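Local coordinates for SusD/RagB family nutrient-binding outer membrane lipoprotein (Bacteroides vulgatus, PDB 4F7A) that probably binds glycans, possibly mucin O-glycans, at the outer membrane as a SusD-like lipoprotein with a TPR-like helical fold, at residues A[262-268]-A[295-299]. Sequence-based numbering, arbitrary orientation.
Sequences YMGATIA and YLGVP
V298 and M263 are joined by a backbone hydrogen bond, V298 N to M263 O, 2.7 Å long and nearly straight (169° at the hydrogen). A second bond runs back from A265 N to V298 O at 2.8 Å. Its donor stands well above the carbonyl plane of V298. The two bonds bracket G264 and form a single beta bridge between G264 and V298.

G297 packs closely against the start of helix 265-273. Its CA makes CA-H...O contacts with M263 O and G264 O, at 3.3 and 3.5 Å. G297 has no side chain, and the methyl of A268 sits over its backbone, with CB 3.5 Å from G297 N.

The apolar contacts flank the bridge. M263 is a selenomethionine. Its CG is anti to the backbone N (chi1 -166°) and the chain runs on extended, which carries SE to 3.9 Å from Y295 CB, near the plane of the Y295 ring and at its edge. I279 touches both side chains. V298 CG2 meets Y262 CB at 3.8 Å. The Y262 ring leads away, to an edge-to-face stack with F317 and a hydrogen bond from OH to Q313 O. A265 CB rests against P299 CA.

G264 is the N-cap residue of the helix, and its O accepts the bond from A268 N. A265 N, in the first turn, is instead satisfied by V298 O. Strand 262-263 pairs antiparallel with strand 61-62, and loop 295-299 follows helix 279-282. Both hydrogen bonds from loop to strand-to-helix junction are backbone to backbone; side chains add apolar contact.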
loop_
_atom_site.group_PDB
_atom_site.type_symbol
_atom_site.label_atom_id
_atom_site.label_comp_id
_atom_site.label_asym_id
_atom_site.label_seq_id
_atom_site.Cartn_x
_atom_site.Cartn_y
_atom_site.Cartn_z
ATOM N N TYR A 262 8.106 -6.908 14.031
ATOM C CA TYR A 262 8.765 -5.887 14.831
ATOM C C TYR A 262 8.715 -4.546 14.130
ATOM O O TYR A 262 8.579 -4.469 12.905
ATOM C CB TYR A 262 10.241 -6.259 15.115
ATOM C CG TYR A 262 10.380 -7.348 16.134
ATOM C CD1 TYR A 262 10.083 -8.679 15.810
ATOM C CD2 TYR A 262 10.746 -7.055 17.445
ATOM C CE1 TYR A 262 10.209 -9.683 16.746
ATOM C CE2 TYR A 262 10.851 -8.062 18.390
ATOM C CZ TYR A 262 10.572 -9.369 18.038
ATOM O OH TYR A 262 10.674 -10.387 18.986
HETATM N N MSE A 263 8.835 -3.506 14.936
HETATM C CA MSE A 263 8.962 -2.129 14.496
HETATM C C MSE A 263 10.223 -1.911 13.652
HETATM O O MSE A 263 11.284 -2.413 13.989
HETATM C CB MSE A 263 9.059 -1.249 15.746
HETATM C CG MSE A 263 8.871 0.226 15.496
HETATM SE SE MSE A 263 9.044 1.185 17.152
HETATM C CE MSE A 263 7.999 2.753 16.696
ATOM N N GLY A 264 10.113 -1.158 12.555
ATOM C CA GLY A 264 11.296 -0.824 11.753
ATOM C C GLY A 264 12.020 0.408 12.285
ATOM O O GLY A 264 11.413 1.279 12.925
ATOM N N ALA A 265 13.327 0.481 12.053
ATOM C CA ALA A 265 14.139 1.628 12.504
ATOM C C ALA A 265 13.649 3.011 12.039
ATOM O O ALA A 265 13.716 3.978 12.806
ATOM C CB ALA A 265 15.630 1.441 12.100
ATOM N N THR A 266 13.149 3.131 10.817
ATOM C CA THR A 266 12.722 4.438 10.320
ATOM C C THR A 266 11.474 4.917 11.029
ATOM O O THR A 266 11.417 6.056 11.404
ATOM C CB THR A 266 12.506 4.509 8.772
ATOM O OG1 THR A 266 13.678 4.022 8.083
ATOM C CG2 THR A 266 12.266 5.946 8.343
ATOM N N ILE A 267 10.493 4.041 11.232
ATOM C CA ILE A 267 9.271 4.440 11.920
ATOM C C ILE A 267 9.563 4.717 13.409
ATOM O O ILE A 267 8.974 5.639 13.978
ATOM C CB ILE A 267 8.093 3.466 11.639
ATOM C CG1 ILE A 267 6.755 4.138 12.015
ATOM C CG2 ILE A 267 8.253 2.105 12.359
ATOM C CD1 ILE A 267 5.506 3.446 11.381
ATOM N N ALA A 268 10.543 4.033 14.017
ATOM C CA ALA A 268 10.975 4.386 15.391
ATOM C C ALA A 268 11.621 5.785 15.419
ATOM O O ALA A 268 11.313 6.585 16.279
ATOM C CB ALA A 268 11.934 3.366 15.954
ATOM N N TYR A 295 11.085 2.931 22.486
ATOM C CA TYR A 295 10.645 2.287 21.250
ATOM C C TYR A 295 11.854 2.121 20.363
ATOM O O TYR A 295 12.459 3.110 19.931
ATOM C CB TYR A 295 9.576 3.116 20.551
ATOM C CG TYR A 295 8.284 3.119 21.345
ATOM C CD1 TYR A 295 8.089 3.998 22.399
ATOM C CD2 TYR A 295 7.275 2.205 21.055
ATOM C CE1 TYR A 295 6.902 3.969 23.161
ATOM C CE2 TYR A 295 6.101 2.164 21.797
ATOM C CZ TYR A 295 5.914 3.054 22.830
ATOM O OH TYR A 295 4.750 2.999 23.550
ATOM N N LEU A 296 12.204 0.875 20.080
ATOM C CA LEU A 296 13.396 0.560 19.294
ATOM C C LEU A 296 12.980 -0.174 18.032
ATOM O O LEU A 296 12.285 -1.172 18.110
ATOM C CB LEU A 296 14.361 -0.312 20.102
ATOM C CG LEU A 296 14.918 0.247 21.398
ATOM C CD1 LEU A 296 15.873 -0.773 22.032
ATOM C CD2 LEU A 296 15.639 1.610 21.178
ATOM N N GLY A 297 13.387 0.354 16.875
ATOM C CA GLY A 297 13.113 -0.233 15.586
ATOM C C GLY A 297 14.288 -0.992 14.984
ATOM O O GLY A 297 15.446 -0.603 15.135
ATOM N N VAL A 298 13.975 -2.068 14.273
ATOM C CA VAL A 298 14.977 -2.897 13.651
ATOM C C VAL A 298 15.538 -2.250 12.391
ATOM O O VAL A 298 14.784 -1.900 11.484
ATOM C CB VAL A 298 14.372 -4.294 13.326
ATOM C CG1 VAL A 298 15.414 -5.220 12.690
ATOM C CG2 VAL A 298 13.767 -4.912 14.637
ATOM N N PRO A 299 16.866 -2.085 12.314
ATOM C CA PRO A 299 17.441 -1.525 11.082
ATOM C C PRO A 299 17.460 -2.557 9.957
ATOM O O PRO A 299 17.844 -3.704 10.180
ATOM C CB PRO A 299 18.878 -1.189 11.489
ATOM C CG PRO A 299 19.186 -2.219 12.539
ATOM C CD PRO A 299 17.901 -2.461 13.283
#